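Local coordinates for protein sulfite reductase [ferredoxin] (Mycobacterium tuberculosis, PDB 1ZJ8) that reduces sulfite to sulfide with electrons from ferredoxin, using one siroheme and one [4Fe-4S] cluster, probably as a step in making sulfur-containing amino acids and cofactors, at residues Asn45-Arg50 and Phe74-Leu79; Ser419-Asn424 and Ile467-Asn472. One frame throughout, in Å; residues are numbered along the deposited sequence.

Contact 1 (Asn45-Arg50 and Phe74-Leu79); sequences NPLDVR and FRWWGL
Leu47 and Trp76 bring the two backbones closest, their CA atoms 5.8 Å apart, against 7.0 Å between the CA atoms of Val49 and Phe74. The first segment is an Asx turn (Asn45 OD1 accepts from Leu47 N at 2.9 Å) followed by a 3-10 turn that runs into helix 49-60. The second is the loop from helix 67-73 into strand 79-83, an outermost strand of a five-stranded antiparallel sheet. That strand carries Tyr80 of the siroheme pocket, probably cross-linked to Cys172, on which Arg75 packs; the contact itself packs the N-terminal turn on this loop.

Two neighbouring tryptophans do most of the work. Pro46 lays its ring over one face of Trp76, a CH-pi contact with Pro46 CB 3.5 Å from the centroid of the five-membered ring, almost on the ring normal. NE1 of Trp76 donates to Ala213 O, which probably helps hold the indole in place under Pro46. Trp77 is clamped instead. Its CG lies beside the backbone N (chi1 -67°), which sends the indole across to the first segment, where Leu47 CD2 lies off-centre over one face and Arg50 CG over the opposite one, 3.8 Å from the centroid of the six-membered ring. CB, CG and CD of Arg50 line this face and NE comes near the CH2-CZ3 rim, but a bend at chi3 turns the guanidinium plane 72° from the indole. The charged end forms a salt bridge with Glu54 and a cation-pi contact with Trp158, which also meets Trp77. Val49 CG1 touches Phe74 CE1 at 4.1 Å. The polar link runs from Trp77 NE1 to Leu47 O, 3.2 Å long and bent to 144° at the hydrogen, the oxygen in the indole plane but the nitrogen above the carbonyl plane.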
ATOM      1  N   ASN A  45      16.680   7.127  20.135  1.00 66.74           N
ATOM      2  CA  ASN A  45      16.226   6.798  18.778  1.00 66.81           C
ATOM      3  C   ASN A  45      15.763   5.332  18.741  1.00 66.88           C
ATOM      4  O   ASN A  45      16.487   4.445  19.199  1.00 66.79           O
ATOM      5  CB  ASN A  45      17.304   7.093  17.712  1.00 66.99           C
ATOM      6  CG  ASN A  45      16.755   7.036  16.266  1.00 67.12           C
ATOM      7  OD1 ASN A  45      15.857   6.244  15.953  1.00 67.67           O
ATOM      8  ND2 ASN A  45      17.306   7.877  15.387  1.00 66.69           N
ATOM      9  N   PRO A  46      14.520   5.083  18.277  1.00 66.94           N
ATOM     10  CA  PRO A  46      14.066   3.688  18.127  1.00 66.92           C
ATOM     11  C   PRO A  46      14.965   2.801  17.233  1.00 66.87           C
ATOM     12  O   PRO A  46      15.187   1.635  17.550  1.00 66.60           O
ATOM     13  CB  PRO A  46      12.651   3.839  17.543  1.00 67.01           C
ATOM     14  CG  PRO A  46      12.192   5.210  17.998  1.00 66.97           C
ATOM     15  CD  PRO A  46      13.447   6.048  17.950  1.00 66.98           C
ATOM     16  N   LEU A  47      15.511   3.364  16.157  1.00 66.93           N
ATOM     17  CA  LEU A  47      16.397   2.625  15.245  1.00 67.14           C
ATOM     18  C   LEU A  47      17.591   1.940  15.923  1.00 67.23           C
ATOM     19  O   LEU A  47      18.324   1.189  15.272  1.00 66.93           O
ATOM     20  CB  LEU A  47      16.916   3.570  14.140  1.00 67.21           C
ATOM     21  CG  LEU A  47      15.976   3.942  12.978  1.00 66.61           C
ATOM     22  CD1 LEU A  47      16.188   5.379  12.546  1.00 66.56           C
ATOM     23  CD2 LEU A  47      16.160   2.993  11.796  1.00 66.06           C
ATOM     24  N   ASP A  48      17.802   2.215  17.213  1.00 67.74           N
ATOM     25  CA  ASP A  48      18.962   1.683  17.956  1.00 68.06           C
ATOM     26  C   ASP A  48      18.907   0.175  18.180  1.00 68.20           C
ATOM     27  O   ASP A  48      19.956  -0.482  18.297  1.00 68.00           O
ATOM     28  CB  ASP A  48      19.108   2.406  19.303  1.00 68.18           C
ATOM     29  CG  ASP A  48      19.573   3.853  19.149  1.00 68.68           C
ATOM     30  OD1 ASP A  48      18.765   4.710  18.743  1.00 68.80           O
ATOM     31  OD2 ASP A  48      20.748   4.146  19.455  1.00 69.19           O
ATOM     32  N   VAL A  49      17.682  -0.359  18.206  1.00 68.44           N
ATOM     33  CA  VAL A  49      17.431  -1.788  18.436  1.00 68.64           C
ATOM     34  C   VAL A  49      18.284  -2.704  17.582  1.00 68.73           C
ATOM     35  O   VAL A  49      18.612  -3.804  18.018  1.00 68.72           O
ATOM     36  CB  VAL A  49      15.957  -2.202  18.152  1.00 68.72           C
ATOM     37  CG1 VAL A  49      15.731  -3.676  18.514  1.00 68.68           C
ATOM     38  CG2 VAL A  49      14.979  -1.325  18.904  1.00 68.68           C
ATOM     39  N   ARG A  50      18.637  -2.267  16.376  1.00 68.99           N
ATOM     40  CA  ARG A  50      19.398  -3.120  15.459  1.00 69.26           C
ATOM     41  C   ARG A  50      20.573  -3.829  16.148  1.00 69.51           C
ATOM     42  O   ARG A  50      20.820  -5.015  15.878  1.00 69.46           O
ATOM     43  CB  ARG A  50      19.892  -2.326  14.248  1.00 69.24           C
ATOM     44  CG  ARG A  50      19.989  -3.146  12.949  1.00 69.25           C
ATOM     45  CD  ARG A  50      20.868  -2.429  11.918  1.00 69.29           C
ATOM     46  NE  ARG A  50      20.479  -2.669  10.523  1.00 69.15           N
ATOM     47  CZ  ARG A  50      21.101  -3.486   9.672  1.00 69.35           C
ATOM     48  NH1 ARG A  50      22.132  -4.238  10.051  1.00 69.87           N
ATOM     49  NH2 ARG A  50      20.659  -3.581   8.423  1.00 69.19           N
ATOM     50  N   PHE A  74      10.824  -2.527  17.274  1.00 57.80           N
ATOM     51  CA  PHE A  74      11.041  -3.494  16.166  1.00 57.09           C
ATOM     52  C   PHE A  74      10.527  -2.979  14.820  1.00 56.04           C
ATOM     53  O   PHE A  74      11.112  -3.235  13.771  1.00 55.76           O
ATOM     54  CB  PHE A  74      10.330  -4.830  16.465  1.00 57.46           C
ATOM     55  CG  PHE A  74      11.218  -5.891  17.064  1.00 58.00           C
ATOM     56  CD1 PHE A  74      12.047  -5.612  18.146  1.00 58.61           C
ATOM     57  CD2 PHE A  74      11.200  -7.195  16.561  1.00 58.78           C
ATOM     58  CE1 PHE A  74      12.852  -6.612  18.708  1.00 58.52           C
ATOM     59  CE2 PHE A  74      12.010  -8.203  17.120  1.00 58.35           C
ATOM     60  CZ  PHE A  74      12.830  -7.909  18.190  1.00 58.08           C
ATOM     61  N   ARG A  75       9.423  -2.256  14.870  1.00 55.01           N
ATOM     62  CA  ARG A  75       8.771  -1.756  13.673  1.00 54.64           C
ATOM     63  C   ARG A  75       9.703  -0.872  12.854  1.00 53.96           C
ATOM     64  O   ARG A  75       9.696  -0.919  11.629  1.00 54.18           O
ATOM     65  CB  ARG A  75       7.508  -1.005  14.062  1.00 54.64           C
ATOM     66  CG  ARG A  75       6.511  -1.913  14.769  1.00 54.97           C
ATOM     67  CD  ARG A  75       5.274  -1.169  15.128  1.00 55.11           C
ATOM     68  NE  ARG A  75       4.278  -2.063  15.687  1.00 55.20           N
ATOM     69  CZ  ARG A  75       3.036  -1.702  15.975  1.00 56.13           C
ATOM     70  NH1 ARG A  75       2.622  -0.459  15.756  1.00 57.34           N
ATOM     71  NH2 ARG A  75       2.199  -2.589  16.480  1.00 56.73           N
ATOM     72  N   TRP A  76      10.556  -0.108  13.518  1.00 53.18           N
ATOM     73  CA  TRP A  76      11.499   0.754  12.811  1.00 52.53           C
ATOM     74  C   TRP A  76      12.423  -0.038  11.908  1.00 51.78           C
ATOM     75  O   TRP A  76      13.190   0.563  11.143  1.00 51.44           O
ATOM     76  CB  TRP A  76      12.329   1.585  13.794  1.00 52.64           C
ATOM     77  CG  TRP A  76      11.712   2.887  14.108  1.00 52.52           C
ATOM     78  CD1 TRP A  76      12.122   4.104  13.668  1.00 52.61           C
ATOM     79  CD2 TRP A  76      10.550   3.117  14.924  1.00 52.27           C
ATOM     80  NE1 TRP A  76      11.300   5.085  14.169  1.00 52.94           N
ATOM     81  CE2 TRP A  76      10.331   4.504  14.947  1.00 52.27           C
ATOM     82  CE3 TRP A  76       9.689   2.284  15.651  1.00 52.66           C
ATOM     83  CZ2 TRP A  76       9.280   5.081  15.656  1.00 52.69           C
ATOM     84  CZ3 TRP A  76       8.641   2.858  16.357  1.00 52.63           C
ATOM     85  CH2 TRP A  76       8.445   4.241  16.354  1.00 52.73           C
ATOM     86  N   TRP A  77      12.370  -1.369  12.012  1.00 51.07           N
ATOM     87  CA  TRP A  77      13.076  -2.241  11.082  1.00 51.00           C
ATOM     88  C   TRP A  77      12.145  -3.176  10.322  1.00 50.60           C
ATOM     89  O   TRP A  77      12.589  -4.170   9.754  1.00 50.83           O
ATOM     90  CB  TRP A  77      14.160  -3.031  11.808  1.00 51.17           C
ATOM     91  CG  TRP A  77      15.229  -2.144  12.294  1.00 51.63           C
ATOM     92  CD1 TRP A  77      15.343  -1.629  13.538  1.00 51.75           C
ATOM     93  CD2 TRP A  77      16.326  -1.615  11.533  1.00 52.34           C
ATOM     94  NE1 TRP A  77      16.445  -0.821  13.617  1.00 52.38           N
ATOM     95  CE2 TRP A  77      17.073  -0.792  12.399  1.00 52.27           C
ATOM     96  CE3 TRP A  77      16.754  -1.765  10.209  1.00 52.03           C
ATOM     97  CZ2 TRP A  77      18.233  -0.113  11.990  1.00 51.20           C
ATOM     98  CZ3 TRP A  77      17.906  -1.081   9.801  1.00 51.94           C
ATOM     99  CH2 TRP A  77      18.630  -0.265  10.700  1.00 51.34           C
ATOM    100  N   GLY A  78      10.860  -2.848  10.278  1.00 50.06           N
ATOM    101  CA  GLY A  78       9.908  -3.645   9.508  1.00 49.98           C
ATOM    102  C   GLY A  78       9.614  -5.029  10.080  1.00 49.70           C
ATOM    103  O   GLY A  78       9.212  -5.936   9.330  1.00 49.34           O
ATOM    104  N   LEU A  79       9.803  -5.187  11.399  1.00 49.38           N
ATOM    105  CA  LEU A  79       9.470  -6.427  12.101  1.00 49.05           C
ATOM    106  C   LEU A  79       8.234  -6.180  12.908  1.00 48.97           C
ATOM    107  O   LEU A  79       8.223  -5.399  13.848  1.00 49.10           O
ATOM    108  CB  LEU A  79      10.597  -6.894  12.996  1.00 48.67           C
ATOM    109  CG  LEU A  79      11.751  -7.481  12.183  1.00 48.66           C
ATOM    110  CD1 LEU A  79      13.058  -7.372  12.955  1.00 49.36           C
ATOM    111  CD2 LEU A  79      11.480  -8.929  11.765  1.00 47.67           C
TER

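Contact 2 (Ser419-Asn424 and Ile467-Asn472); sequences SHWRRN and ITVNIN
A backbone hydrogen bond with a small apolar patch beside it joins Asn424 and Trp421 to Val469 and Ile467, in the mixed five-stranded sheet of the second 4Fe-4S domain. Helix 420-424 runs on toward strand 425-427, outermost in the sheet within this chain and parallel to strand 469-472. Met426 makes backbone bonds to both Val469 and Ile471, and the bond from Val469 N to Asn424 O extends the same pairing back toward the helix. It measures 3.3 Å and is nearly straight at the hydrogen, 168°, though the donor stands above the carbonyl plane. The same oxygen also receives a longer CA-H...O contact from Thr468 CA at 3.6 Å. Between the short axes of helix and strand the angle is 53°, and they come within 9.1 Å.

Asn424 meets the other segment mainly through its CB, which faces Ile467 O at 4.0 Å. With chi1 at 63°, Thr468 turns OG1 to Asp485 N and its methyl toward Asn424 CB. Trp421 starts away from the strand, but its indole reaches back: CZ3 touches Val469 CG2 at 4.1 Å, with the methyl near the ring plane at its edge, and packs against Ile467 CB. Leu452 and Leu456 also pack against this tryptophan. At the start of the helix Ser419 is the N-cap, its OG accepting from Arg422 N at 3.2 Å; Glu453 binds both this OG and Arg422 NH1.

Strand 425-427 is followed by Cys428, and strand 469-472 by Cys474 and Cys478, all lining the iron-sulfur cluster. The inter-segment bond depends on backbone position rather than on polar side chains; with the Met426 bonds it is consistent with holding both strands in line toward those cysteines.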
ATOM      1  N   SER A 419      -8.448 -12.171 -16.342  1.00 32.93           N
ATOM      2  CA  SER A 419      -9.841 -11.771 -16.321  1.00 33.32           C
ATOM      3  C   SER A 419      -9.961 -10.489 -15.504  1.00 33.29           C
ATOM      4  O   SER A 419      -9.080 -10.179 -14.699  1.00 33.05           O
ATOM      5  CB  SER A 419     -10.712 -12.873 -15.694  1.00 33.32           C
ATOM      6  OG  SER A 419     -10.580 -12.895 -14.275  1.00 34.06           O
ATOM      7  N   HIS A 420     -11.042  -9.754 -15.742  1.00 33.78           N
ATOM      8  CA  HIS A 420     -11.397  -8.554 -14.979  1.00 34.53           C
ATOM      9  C   HIS A 420     -11.177  -8.750 -13.501  1.00 34.17           C
ATOM     10  O   HIS A 420     -10.540  -7.938 -12.819  1.00 33.39           O
ATOM     11  CB  HIS A 420     -12.902  -8.259 -15.152  1.00 36.01           C
ATOM     12  CG  HIS A 420     -13.264  -7.817 -16.524  1.00 39.46           C
ATOM     13  ND1 HIS A 420     -13.235  -6.487 -16.905  1.00 45.16           N
ATOM     14  CD2 HIS A 420     -13.610  -8.525 -17.626  1.00 43.38           C
ATOM     15  CE1 HIS A 420     -13.563  -6.395 -18.185  1.00 45.74           C
ATOM     16  NE2 HIS A 420     -13.795  -7.617 -18.645  1.00 46.76           N
ATOM     17  N   TRP A 421     -11.748  -9.858 -13.035  1.00 34.11           N
ATOM     18  CA  TRP A 421     -11.818 -10.217 -11.625  1.00 34.14           C
ATOM     19  C   TRP A 421     -10.466 -10.403 -11.020  1.00 33.65           C
ATOM     20  O   TRP A 421     -10.172  -9.834  -9.982  1.00 33.60           O
ATOM     21  CB  TRP A 421     -12.624 -11.510 -11.445  1.00 35.05           C
ATOM     22  CG  TRP A 421     -13.954 -11.325 -12.021  1.00 36.18           C
ATOM     23  CD1 TRP A 421     -14.468 -11.926 -13.135  1.00 36.66           C
ATOM     24  CD2 TRP A 421     -14.924 -10.378 -11.586  1.00 36.90           C
ATOM     25  NE1 TRP A 421     -15.723 -11.437 -13.391  1.00 36.58           N
ATOM     26  CE2 TRP A 421     -16.025 -10.480 -12.461  1.00 36.18           C
ATOM     27  CE3 TRP A 421     -14.966  -9.445 -10.535  1.00 36.32           C
ATOM     28  CZ2 TRP A 421     -17.149  -9.695 -12.324  1.00 36.13           C
ATOM     29  CZ3 TRP A 421     -16.092  -8.679 -10.381  1.00 36.24           C
ATOM     30  CH2 TRP A 421     -17.175  -8.806 -11.276  1.00 37.00           C
ATOM     31  N   ARG A 422      -9.639 -11.209 -11.664  1.00 33.25           N
ATOM     32  CA  ARG A 422      -8.279 -11.425 -11.167  1.00 33.28           C
ATOM     33  C   ARG A 422      -7.450 -10.147 -11.231  1.00 32.10           C
ATOM     34  O   ARG A 422      -6.594  -9.894 -10.394  1.00 31.98           O
ATOM     35  CB  ARG A 422      -7.601 -12.488 -12.001  1.00 33.20           C
ATOM     36  CG  ARG A 422      -6.264 -12.944 -11.488  1.00 33.39           C
ATOM     37  CD  ARG A 422      -5.540 -13.644 -12.613  1.00 34.92           C
ATOM     38  NE  ARG A 422      -4.882 -14.865 -12.176  1.00 36.68           N
ATOM     39  CZ  ARG A 422      -5.518 -15.993 -11.862  1.00 37.61           C
ATOM     40  NH1 ARG A 422      -6.856 -16.104 -11.943  1.00 36.52           N
ATOM     41  NH2 ARG A 422      -4.790 -17.033 -11.473  1.00 38.70           N
ATOM     42  N   ARG A 423      -7.699  -9.376 -12.272  1.00 31.31           N
ATOM     43  CA  ARG A 423      -6.987  -8.163 -12.510  1.00 30.90           C
ATOM     44  C   ARG A 423      -7.277  -7.124 -11.469  1.00 30.05           C
ATOM     45  O   ARG A 423      -6.380  -6.480 -10.963  1.00 29.70           O
ATOM     46  CB  ARG A 423      -7.410  -7.604 -13.859  1.00 30.98           C
ATOM     47  CG  ARG A 423      -6.827  -6.253 -14.093  1.00 31.85           C
ATOM     48  CD  ARG A 423      -6.758  -5.978 -15.514  1.00 32.66           C
ATOM     49  NE  ARG A 423      -6.168  -4.683 -15.762  1.00 33.24           N
ATOM     50  CZ  ARG A 423      -5.964  -4.211 -16.979  1.00 34.11           C
ATOM     51  NH1 ARG A 423      -6.342  -4.911 -18.044  1.00 35.14           N
ATOM     52  NH2 ARG A 423      -5.416  -3.021 -17.132  1.00 34.13           N
ATOM     53  N   ASN A 424      -8.551  -6.953 -11.172  1.00 29.79           N
ATOM     54  CA  ASN A 424      -8.999  -5.792 -10.415  1.00 29.83           C
ATOM     55  C   ASN A 424      -9.286  -6.014  -8.930  1.00 29.63           C
ATOM     56  O   ASN A 424      -9.777  -5.121  -8.268  1.00 29.79           O
ATOM     57  CB  ASN A 424     -10.230  -5.196 -11.106  1.00 29.52           C
ATOM     58  CG  ASN A 424      -9.907  -4.660 -12.461  1.00 28.21           C
ATOM     59  OD1 ASN A 424      -8.976  -3.906 -12.606  1.00 27.16           O
ATOM     60  ND2 ASN A 424     -10.654  -5.069 -13.467  1.00 29.25           N
ATOM     61  N   ILE A 467     -14.818  -3.705 -12.810  1.00 42.12           N
ATOM     62  CA  ILE A 467     -15.365  -3.568 -11.450  1.00 40.87           C
ATOM     63  C   ILE A 467     -14.332  -3.930 -10.387  1.00 38.94           C
ATOM     64  O   ILE A 467     -14.112  -5.088 -10.089  1.00 38.13           O
ATOM     65  CB  ILE A 467     -16.621  -4.458 -11.228  1.00 41.02           C
ATOM     66  CG1 ILE A 467     -17.758  -4.013 -12.142  1.00 41.69           C
ATOM     67  CG2 ILE A 467     -17.088  -4.408  -9.750  1.00 41.59           C
ATOM     68  CD1 ILE A 467     -17.757  -4.699 -13.473  1.00 43.08           C
ATOM     69  N   THR A 468     -13.730  -2.918  -9.790  1.00 37.61           N
ATOM     70  CA  THR A 468     -12.704  -3.131  -8.773  1.00 36.81           C
ATOM     71  C   THR A 468     -13.338  -3.668  -7.490  1.00 35.50           C
ATOM     72  O   THR A 468     -14.407  -3.238  -7.109  1.00 35.03           O
ATOM     73  CB  THR A 468     -11.884  -1.831  -8.487  1.00 36.52           C
ATOM     74  OG1 THR A 468     -12.727  -0.807  -7.950  1.00 36.23           O
ATOM     75  CG2 THR A 468     -11.248  -1.321  -9.749  1.00 35.97           C
ATOM     76  N   VAL A 469     -12.677  -4.630  -6.861  1.00 34.62           N
ATOM     77  CA  VAL A 469     -13.179  -5.291  -5.659  1.00 34.40           C
ATOM     78  C   VAL A 469     -12.058  -5.368  -4.636  1.00 34.02           C
ATOM     79  O   VAL A 469     -11.019  -5.992  -4.893  1.00 33.77           O
ATOM     80  CB  VAL A 469     -13.674  -6.741  -5.941  1.00 34.26           C
ATOM     81  CG1 VAL A 469     -14.106  -7.432  -4.636  1.00 34.02           C
ATOM     82  CG2 VAL A 469     -14.807  -6.762  -6.983  1.00 33.39           C
ATOM     83  N   ASN A 470     -12.259  -4.748  -3.478  1.00 33.82           N
ATOM     84  CA  ASN A 470     -11.235  -4.743  -2.421  1.00 33.90           C
ATOM     85  C   ASN A 470     -11.753  -5.396  -1.135  1.00 34.28           C
ATOM     86  O   ASN A 470     -12.773  -4.964  -0.583  1.00 34.03           O
ATOM     87  CB  ASN A 470     -10.777  -3.322  -2.121  1.00 33.45           C
ATOM     88  CG  ASN A 470     -10.086  -2.663  -3.303  1.00 32.07           C
ATOM     89  OD1 ASN A 470      -9.980  -3.241  -4.371  1.00 30.56           O
ATOM     90  ND2 ASN A 470      -9.613  -1.445  -3.109  1.00 30.05           N
ATOM     91  N   ILE A 471     -11.041  -6.430  -0.669  1.00 34.75           N
ATOM     92  CA  ILE A 471     -11.426  -7.196   0.519  1.00 34.78           C
ATOM     93  C   ILE A 471     -10.492  -6.885   1.685  1.00 35.00           C
ATOM     94  O   ILE A 471      -9.317  -7.250   1.678  1.00 34.98           O
ATOM     95  CB  ILE A 471     -11.383  -8.713   0.259  1.00 34.94           C
ATOM     96  CG1 ILE A 471     -11.913  -9.054  -1.144  1.00 35.45           C
ATOM     97  CG2 ILE A 471     -12.179  -9.456   1.341  1.00 34.56           C
ATOM     98  CD1 ILE A 471     -12.087 -10.552  -1.405  1.00 34.86           C
ATOM     99  N   ASN A 472     -11.027  -6.233   2.705  1.00 35.60           N
ATOM    100  CA  ASN A 472     -10.243  -5.854   3.886  1.00 36.00           C
ATOM    101  C   ASN A 472     -10.730  -6.625   5.109  1.00 36.58           C
ATOM    102  O   ASN A 472     -11.937  -6.824   5.268  1.00 37.06           O
ATOM    103  CB  ASN A 472     -10.356  -4.353   4.123  1.00 35.76           C
ATOM    104  CG  ASN A 472      -9.921  -3.534   2.906  1.00 36.25           C
ATOM    105  OD1 ASN A 472      -8.897  -2.841   2.945  1.00 35.87           O
ATOM    106  ND2 ASN A 472     -10.711  -3.599   1.819  1.00 35.85           N
TER

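How the contacts relate
The two contacts lie on opposite sides of the chain's centre, their own centres 35 Å apart and their nearest atoms about 17 Å apart, and they share no helix, strand or sheet. Contact 1 is partly buried and farther out, about 20 Å from the chain's centre; contact 2 is buried, at about 16 Å. Their chemistry follows suit. Contact 1 covers more surface, 462 against 280 Å², much of it from side chains packing on the two tryptophans, and its hydrogen bond comes from an indole. Contact 2 relies on main chain to main chain bonding as part of sheet pairing. Both stand back from the cofactors: contact 1 beside the strand carrying Tyr80, contact 2 where strands run on to the cluster cysteines.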